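Local coordinates for protein Emp47p (form1) (PDB 2A6Y) that serves as a calcium-independent cargo receptor whose lectin-like domain recognises carbohydrate, and is probably involved in glycoprotein secretion, at residues Tyr18-Leu23 / Gly44-Thr49; Gly36-Leu41 / Gln52-Ser57; Thr75-Gly80 / Ser161-Ile166. One frame throughout, in Å; residues are numbered along the deposited sequence. Where two conformers were deposited one is given.

Interaction 1: Tyr18-Leu23 / Gly44-Thr49; sequences YSLPDL and GRIVLT
L23 lies against the start of strand 45-47 and makes the close part of this contact. Its CD1 methyl comes over the backbone, 3.6 Å from I46 N. The same methyl meets the I46 side chain, with L23 CD1 3.7 Å from I46 CG1. The leucine has CG anti to its carbonyl carbon (chi1 -59°), which carries the branch towards the strand. I46 has the same first torsion, with CG1 anti to the carbonyl carbon, and its CG1-CD1 arm extends towards the loop. The two chains meet at an angle and do not run alongside each other. L20 adds a distant touch, with L20 CD1 4.5 Å from I46 CD1. L23, I46 and L20 are all buried. L41 of strand 40-42 packs on both L23 and I46, and L58 of strand 55-66 touches both L20 and I46.

The backbone side is looser. G44 N gives a weak hydrogen bond to L23 O, 3.4 Å long and bent to 126° at the hydrogen. A water molecule helps to join the chains here. It accepts from L23 N at 3.0 Å and lies 2.6 Å from G44 O, to which it probably donates. The CB of R45 points away from the loop; its guanidinium has a salt bridge to E219 and a hydrogen bond to E43 O.

The loop runs beside strand 217-227, where L20 is backbone-bonded to M223, and meets the start of the short strand 45-47. The whole belongs to the beta sandwich of the legume-like lectin family.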
loop_
_atom_site.group_PDB
_atom_site.type_symbol
_atom_site.label_atom_id
_atom_site.label_comp_id
_atom_site.label_asym_id
_atom_site.label_seq_id
_atom_site.Cartn_x
_atom_site.Cartn_y
_atom_site.Cartn_z
ATOM N N TYR A 18 -10.704 10.474 -3.064
ATOM C CA TYR A 18 -9.861 9.359 -2.596
ATOM C C TYR A 18 -8.409 9.597 -2.943
ATOM O O TYR A 18 -7.644 8.634 -2.820
ATOM C CB TYR A 18 -10.406 8.072 -3.239
ATOM C CG TYR A 18 -11.784 7.783 -2.649
ATOM C CD1 TYR A 18 -11.922 7.308 -1.349
ATOM C CD2 TYR A 18 -12.908 8.020 -3.433
ATOM C CE1 TYR A 18 -13.179 7.064 -0.847
ATOM C CE2 TYR A 18 -14.153 7.776 -2.932
ATOM C CZ TYR A 18 -14.295 7.295 -1.632
ATOM O OH TYR A 18 -15.566 7.064 -1.153
ATOM N N SER A 19 -8.029 10.797 -3.351
ATOM C CA SER A 19 -6.615 11.046 -3.671
ATOM C C SER A 19 -5.963 11.832 -2.548
ATOM O O SER A 19 -6.630 12.451 -1.702
ATOM C CB SER A 19 -6.492 11.846 -4.973
ATOM O OG SER A 19 -6.962 11.076 -6.075
ATOM N N LEU A 20 -4.648 11.803 -2.558
ATOM C CA LEU A 20 -3.804 12.594 -1.677
ATOM C C LEU A 20 -3.022 13.569 -2.541
ATOM O O LEU A 20 -2.098 13.123 -3.254
ATOM C CB LEU A 20 -2.826 11.648 -0.962
ATOM C CG LEU A 20 -1.903 12.280 0.052
ATOM C CD1 LEU A 20 -2.632 12.558 1.360
ATOM C CD2 LEU A 20 -0.707 11.387 0.325
ATOM N N PRO A 21 -3.341 14.850 -2.529
ATOM C CA PRO A 21 -2.624 15.807 -3.377
ATOM C C PRO A 21 -1.157 15.958 -2.962
ATOM O O PRO A 21 -0.765 15.637 -1.845
ATOM C CB PRO A 21 -3.372 17.124 -3.166
ATOM C CG PRO A 21 -4.164 16.970 -1.914
ATOM C CD PRO A 21 -4.380 15.489 -1.709
ATOM N N ASP A 22 -0.330 16.468 -3.869
ATOM C CA ASP A 22 1.032 16.909 -3.566
ATOM C C ASP A 22 1.008 17.745 -2.291
ATOM O O ASP A 22 0.135 18.606 -2.098
ATOM C CB ASP A 22 1.610 17.739 -4.718
ATOM C CG ASP A 22 2.884 18.471 -4.349
ATOM O OD1 ASP A 22 2.852 19.722 -4.341
ATOM O OD2 ASP A 22 3.932 17.831 -4.067
ATOM N N LEU A 23 1.992 17.450 -1.451
ATOM C CA LEU A 23 2.023 18.051 -0.129
ATOM C C LEU A 23 2.979 19.213 0.003
ATOM O O LEU A 23 3.281 19.578 1.155
ATOM C CB LEU A 23 2.413 16.949 0.875
ATOM C CG LEU A 23 1.424 15.757 0.865
ATOM C CD1 LEU A 23 2.008 14.600 1.656
ATOM C CD2 LEU A 23 0.105 16.188 1.443
ATOM N N GLY A 44 6.459 18.833 2.085
ATOM C CA GLY A 44 6.360 18.032 0.878
ATOM C C GLY A 44 6.081 16.564 1.013
ATOM O O GLY A 44 5.953 15.925 -0.055
ATOM N N ARG A 45 6.003 15.983 2.213
ATOM C CA ARG A 45 5.731 14.539 2.248
ATOM C C ARG A 45 5.239 14.164 3.646
ATOM O O ARG A 45 5.550 14.863 4.619
ATOM C CB ARG A 45 6.975 13.742 1.872
ATOM C CG ARG A 45 8.015 13.650 2.975
ATOM C CD ARG A 45 8.932 14.841 3.064
ATOM N NE ARG A 45 10.105 14.551 3.926
ATOM C CZ ARG A 45 10.741 15.481 4.630
ATOM N NH1 ARG A 45 10.311 16.736 4.549
ATOM N NH2 ARG A 45 11.789 15.189 5.403
ATOM N N ILE A 46 4.479 13.071 3.704
ATOM C CA ILE A 46 4.150 12.448 4.981
ATOM C C ILE A 46 5.242 11.432 5.308
ATOM O O ILE A 46 5.575 10.583 4.505
ATOM C CB ILE A 46 2.730 11.811 4.961
ATOM C CG1 ILE A 46 1.704 12.945 5.005
ATOM C CG2 ILE A 46 2.556 10.857 6.122
ATOM C CD1 ILE A 46 0.265 12.692 4.755
ATOM N N VAL A 47 5.833 11.586 6.489
ATOM C CA VAL A 47 6.904 10.727 6.950
ATOM C C VAL A 47 6.306 9.653 7.855
ATOM O O VAL A 47 5.797 9.969 8.935
ATOM C CB VAL A 47 7.975 11.560 7.698
ATOM C CG1 VAL A 47 9.061 10.636 8.259
ATOM C CG2 VAL A 47 8.552 12.565 6.716
ATOM N N LEU A 48 6.279 8.395 7.438
ATOM C CA LEU A 48 5.656 7.314 8.214
ATOM C C LEU A 48 6.533 6.829 9.351
ATOM O O LEU A 48 5.988 6.496 10.415
ATOM C CB LEU A 48 5.317 6.113 7.327
ATOM C CG LEU A 48 4.303 6.453 6.228
ATOM C CD1 LEU A 48 4.164 5.275 5.258
ATOM C CD2 LEU A 48 2.948 6.833 6.828
ATOM N N THR A 49 7.849 6.775 9.121
ATOM C CA THR A 49 8.786 6.297 10.147
ATOM C C THR A 49 9.988 7.212 10.201
ATOM O O THR A 49 10.320 7.829 9.176
ATOM C CB THR A 49 9.252 4.849 9.867
ATOM O OG1 THR A 49 9.944 4.791 8.593
ATOM C CG2 THR A 49 8.054 3.893 9.797
HETATM O O HOH W 1 4.401 15.882 -2.117
#

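Interaction 2: Gly36-Leu41 / Gln52-Ser57; sequences GEQASL and QNSKGS
G36 and S57 form an antiparallel hydrogen-bonded pair at the edge of the seven-stranded sheet of this lectin beta sandwich. Strand 33-37 ends here, and a type II' beta turn from G36 to A39 leads into strand 40-42 of the other sheet.

Backbone bonds set the register. G36 N donates to S57 O at 2.9 Å, and S57 N donates back to G36 O at 3.1 Å. G36 O also takes the turn bond from A39 N. The two donors reach this oxygen from opposite faces of its carbonyl plane. Beyond the non-hydrogen-bonded pair E37 and G56, Q38 N donates to K55 O at 2.8 Å, and this donor lies in the carbonyl plane of K55.

The side chain of Q38 extends this ladder. It runs out extended beyond CG, and its OE1 accepts from K55 N at 2.8 Å. K55 thus has both its N and its O bound by Q38, one by the side-chain amide and one by the backbone. A water accepts from Q38 NE2 and donates to Q52 O, so the other end of the amide is tied to the loop as well. A separate side-chain bond joins E37 to S57. The E37 chain is bent at chi2 (82°), which turns its carboxylate back towards S57.

The A39 methyl packs on the strand backbone, with A39 CB 3.5 Å from S57 O.

E37 has further partners outside the two segments. E37 OE2 makes a salt bridge with K103, which probably offsets its charge, and N107 donates to E37 OE1. The same OE1 is a shared acceptor: S57 OG donates to it at 2.7 Å, on the syn side and 18° out of the carboxylate plane.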
loop_
_atom_site.group_PDB
_atom_site.type_symbol
_atom_site.label_atom_id
_atom_site.label_comp_id
_atom_site.label_asym_id
_atom_site.label_seq_id
_atom_site.Cartn_x
_atom_site.Cartn_y
_atom_site.Cartn_z
ATOM N N GLY A 36 -1.537 8.123 11.666
ATOM C CA GLY A 36 -1.542 7.452 12.967
ATOM C C GLY A 36 -0.137 7.166 13.426
ATOM O O GLY A 36 0.814 7.100 12.629
ATOM N N GLU A 37 -0.044 6.891 14.726
ATOM C CA GLU A 37 1.177 6.473 15.392
ATOM C C GLU A 37 2.198 7.566 15.179
ATOM O O GLU A 37 1.938 8.753 15.473
ATOM C CB GLU A 37 1.630 5.060 14.955
ATOM C CG GLU A 37 0.569 4.029 15.334
ATOM C CD GLU A 37 -0.558 3.961 14.311
ATOM O OE1 GLU A 37 -0.256 4.063 13.092
ATOM O OE2 GLU A 37 -1.742 3.820 14.706
ATOM N N GLN A 38 3.388 7.264 14.689
ATOM C CA GLN A 38 4.410 8.311 14.575
ATOM C C GLN A 38 4.456 8.975 13.216
ATOM O O GLN A 38 5.366 9.760 12.937
ATOM C CB GLN A 38 5.801 7.704 14.873
ATOM C CG GLN A 38 5.776 7.225 16.334
ATOM C CD GLN A 38 6.782 6.191 16.712
ATOM O OE1 GLN A 38 6.779 5.053 16.206
ATOM N NE2 GLN A 38 7.635 6.573 17.656
ATOM N N ALA A 39 3.444 8.681 12.374
ATOM C CA ALA A 39 3.439 9.367 11.071
ATOM C C ALA A 39 3.245 10.878 11.230
ATOM O O ALA A 39 2.469 11.336 12.102
ATOM C CB ALA A 39 2.345 8.773 10.179
ATOM N N SER A 40 3.921 11.681 10.396
ATOM C CA SER A 40 3.689 13.122 10.528
ATOM C C SER A 40 3.778 13.798 9.156
ATOM O O SER A 40 4.438 13.289 8.244
ATOM C CB SER A 40 4.681 13.782 11.487
ATOM O OG SER A 40 5.952 13.687 10.866
ATOM N N LEU A 41 3.099 14.941 9.044
ATOM C CA LEU A 41 3.253 15.748 7.854
ATOM C C LEU A 41 4.528 16.566 8.014
ATOM O O LEU A 41 4.646 17.320 8.992
ATOM C CB LEU A 41 2.037 16.633 7.622
ATOM C CG LEU A 41 2.133 17.585 6.421
ATOM C CD1 LEU A 41 2.134 16.824 5.115
ATOM C CD2 LEU A 41 0.976 18.566 6.504
ATOM N N GLN A 52 14.360 5.466 15.660
ATOM C CA GLN A 52 14.390 4.007 15.805
ATOM C C GLN A 52 13.097 3.325 16.221
ATOM O O GLN A 52 12.334 3.879 17.033
ATOM C CB GLN A 52 15.462 3.696 16.869
ATOM C CG GLN A 52 16.838 4.164 16.429
ATOM C CD GLN A 52 17.858 4.137 17.558
ATOM O OE1 GLN A 52 18.008 3.083 18.195
ATOM N NE2 GLN A 52 18.553 5.249 17.810
ATOM N N ASN A 53 12.858 2.125 15.703
ATOM C CA ASN A 53 11.708 1.287 15.977
ATOM C C ASN A 53 10.416 2.131 15.982
ATOM O O ASN A 53 9.661 2.162 16.949
ATOM C CB ASN A 53 11.838 0.521 17.288
ATOM C CG ASN A 53 11.042 -0.763 17.377
ATOM O OD1 ASN A 53 10.998 -1.406 18.451
ATOM N ND2 ASN A 53 10.401 -1.232 16.337
ATOM N N SER A 54 10.213 2.766 14.846
ATOM C CA SER A 54 9.138 3.691 14.513
ATOM C C SER A 54 8.033 2.996 13.765
ATOM O O SER A 54 8.330 2.063 12.988
ATOM C CB SER A 54 9.819 4.860 13.690
ATOM O OG SER A 54 8.907 5.817 13.307
ATOM N N LYS A 55 6.775 3.389 13.894
ATOM C CA LYS A 55 5.668 2.909 13.073
ATOM C C LYS A 55 4.751 4.062 12.686
ATOM O O LYS A 55 4.591 4.984 13.505
ATOM C CB LYS A 55 4.771 1.886 13.776
ATOM C CG LYS A 55 5.517 0.610 14.011
ATOM C CD LYS A 55 4.745 -0.453 14.766
ATOM C CE LYS A 55 5.555 -1.742 14.803
ATOM N NZ LYS A 55 7.002 -1.604 15.150
ATOM N N GLY A 56 4.128 4.028 11.527
ATOM C CA GLY A 56 3.213 5.089 11.124
ATOM C C GLY A 56 2.142 4.573 10.188
ATOM O O GLY A 56 2.342 3.527 9.534
ATOM N N SER A 57 1.026 5.284 10.109
ATOM C CA SER A 57 -0.041 4.896 9.189
ATOM C C SER A 57 -0.630 6.147 8.542
ATOM O O SER A 57 -0.560 7.226 9.116
ATOM C CB SER A 57 -1.135 4.087 9.892
ATOM O OG SER A 57 -1.705 4.904 10.939
HETATM O O HOH W 2 9.903 4.675 18.509
#

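Interaction 3: Thr75-Gly80 / Ser161-Ile166; sequences TFRSVG and SVPSTI
F76 and S164 form an antiparallel hydrogen-bonded pair, and T75 and T165 the non-hydrogen-bonded pair next to it, in segments 75-79 and 164-166, whose N-to-C directions are 132° apart. The strands they belong to, 70-79 and 164-171, lie inside the eight-stranded sheet of the lectin beta sandwich. F76 N donates to S164 O at 2.9 Å, and S164 N returns a bond to F76 O at 2.8 Å.

On one face, T75 and T165 share a hydrogen bond between their hydroxyls, OG1 to OG1, at 3.1 Å. T75 has CG2 anti to its backbone N, and this methyl touches the P163 ring, with T75 CG2 3.6 Å from P163 CB. The opposite face carries F76 and S164. The ring atom F76 CE2 is 3.8 Å from I166 CD1 and equally far from S164 CB. F76 is buried, and I220 and M155 also touch it.

R77 reaches past the end of the strand pairing. Its chain is extended from CG to NE and carries the guanidinium to S161, in the chain leading into strand 164-171. V79 CG1 lies over one face of that group, towards the rim. E219 of strand 217-227 makes a salt bridge with R77 NE, so the group has partners in both neighbouring parts of the fold. R77 NH1 donates to S161 O at 2.8 Å, nearly in the guanidinium plane and on a lone pair of the carbonyl.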
loop_
_atom_site.group_PDB
_atom_site.type_symbol
_atom_site.label_atom_id
_atom_site.label_comp_id
_atom_site.label_asym_id
_atom_site.label_seq_id
_atom_site.Cartn_x
_atom_site.Cartn_y
_atom_site.Cartn_z
ATOM N N THR A 75 3.034 7.300 -4.652
ATOM C CA THR A 75 4.414 7.732 -4.840
ATOM C C THR A 75 5.104 7.784 -3.474
ATOM O O THR A 75 4.658 8.504 -2.578
ATOM C CB THR A 75 4.481 9.092 -5.528
ATOM O OG1 THR A 75 3.804 9.038 -6.790
ATOM C CG2 THR A 75 5.954 9.474 -5.806
ATOM N N PHE A 76 6.188 7.010 -3.299
ATOM C CA PHE A 76 6.833 6.847 -2.007
ATOM C C PHE A 76 8.363 6.777 -2.198
ATOM O O PHE A 76 8.874 6.619 -3.290
ATOM C CB PHE A 76 6.323 5.596 -1.265
ATOM C CG PHE A 76 7.034 4.343 -1.756
ATOM C CD1 PHE A 76 8.003 3.746 -0.964
ATOM C CD2 PHE A 76 6.728 3.790 -2.990
ATOM C CE1 PHE A 76 8.727 2.608 -1.350
ATOM C CE2 PHE A 76 7.455 2.668 -3.391
ATOM C CZ PHE A 76 8.441 2.069 -2.589
ATOM N N ARG A 77 9.041 6.894 -1.072
ATOM C CA ARG A 77 10.466 6.551 -1.096
ATOM C C ARG A 77 10.897 6.097 0.284
ATOM O O ARG A 77 10.178 6.288 1.267
ATOM C CB ARG A 77 11.216 7.758 -1.607
ATOM C CG ARG A 77 11.629 8.753 -0.602
ATOM C CD ARG A 77 12.507 9.840 -1.319
ATOM N NE ARG A 77 12.732 10.845 -0.315
ATOM C CZ ARG A 77 13.640 11.785 -0.375
ATOM N NH1 ARG A 77 14.447 11.883 -1.435
ATOM N NH2 ARG A 77 13.681 12.606 0.661
ATOM N N SER A 78 12.054 5.471 0.313
ATOM C CA SER A 78 12.728 5.143 1.549
ATOM C C SER A 78 14.083 5.857 1.566
ATOM O O SER A 78 14.816 5.813 0.594
ATOM C CB SER A 78 12.995 3.629 1.632
ATOM O OG SER A 78 13.875 3.393 2.715
ATOM N N VAL A 79 14.404 6.509 2.677
ATOM C CA VAL A 79 15.699 7.184 2.846
ATOM C C VAL A 79 16.285 6.852 4.210
ATOM O O VAL A 79 15.509 6.592 5.141
ATOM C CB VAL A 79 15.621 8.715 2.722
ATOM C CG1 VAL A 79 15.235 9.071 1.289
ATOM C CG2 VAL A 79 14.617 9.316 3.707
ATOM N N GLY A 80 17.611 6.924 4.289
ATOM C CA GLY A 80 18.269 6.982 5.562
ATOM C C GLY A 80 18.832 5.673 6.042
ATOM O O GLY A 80 19.526 5.594 7.096
ATOM N N SER A 161 17.025 8.396 -3.373
ATOM C CA SER A 161 16.455 9.740 -3.405
ATOM C C SER A 161 15.256 9.881 -4.322
ATOM O O SER A 161 14.315 10.574 -3.918
ATOM C CB SER A 161 17.552 10.729 -3.832
ATOM O OG SER A 161 18.322 10.156 -4.882
ATOM N N VAL A 162 15.225 9.294 -5.509
ATOM C CA VAL A 162 14.073 9.553 -6.402
ATOM C C VAL A 162 12.895 8.694 -5.971
ATOM O O VAL A 162 13.021 7.466 -5.834
ATOM C CB VAL A 162 14.452 9.240 -7.853
ATOM C CG1 VAL A 162 13.326 9.520 -8.832
ATOM C CG2 VAL A 162 15.689 10.056 -8.228
ATOM N N PRO A 163 11.729 9.285 -5.734
ATOM C CA PRO A 163 10.572 8.474 -5.336
ATOM C C PRO A 163 10.172 7.490 -6.421
ATOM O O PRO A 163 10.441 7.682 -7.624
ATOM C CB PRO A 163 9.440 9.485 -5.113
ATOM C CG PRO A 163 10.204 10.775 -4.864
ATOM C CD PRO A 163 11.431 10.720 -5.796
ATOM N N SER A 164 9.553 6.399 -5.969
ATOM C CA SER A 164 9.000 5.396 -6.859
ATOM C C SER A 164 7.472 5.473 -6.925
ATOM O O SER A 164 6.879 5.843 -5.912
ATOM C CB SER A 164 9.354 3.993 -6.364
ATOM O OG SER A 164 10.748 3.677 -6.404
ATOM N N THR A 165 6.875 5.113 -8.065
ATOM C CA THR A 165 5.428 5.119 -8.118
ATOM C C THR A 165 4.917 3.704 -8.353
ATOM O O THR A 165 5.287 3.088 -9.363
ATOM C CB THR A 165 4.908 6.023 -9.251
ATOM O OG1 THR A 165 5.262 7.378 -8.957
ATOM C CG2 THR A 165 3.395 5.984 -9.307
ATOM N N ILE A 166 4.067 3.261 -7.438
ATOM C CA ILE A 166 3.371 1.969 -7.632
ATOM C C ILE A 166 1.965 2.223 -8.146
ATOM O O ILE A 166 1.202 2.957 -7.503
ATOM C CB ILE A 166 3.351 1.183 -6.313
ATOM C CG1 ILE A 166 4.731 0.832 -5.791
ATOM C CG2 ILE A 166 2.453 -0.050 -6.484
ATOM C CD1 ILE A 166 4.677 0.259 -4.364
#

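How the interactions relate
From the N terminus, the loop 18-23 comes first, and interaction 1 closes when the chain reaches strand 45-47. Interaction 2 opens inside that span, at 36-41, and closes after it, at 52-57. The two therefore cross, and they touch: V47 N is 2.8 Å from S40 O, a probable hydrogen bond. Interaction 3 opens after both and closes the longest loop, with 80 residues between its segments. It does not touch the others. Interaction 2 pairs the edge strand 33-37 with strand 55-66 in the seven-stranded sheet. Through strand 40-42 it also reaches the eight-stranded sheet, where interaction 1 sets a loop beside strand 45-47 and interaction 3 joins two strands.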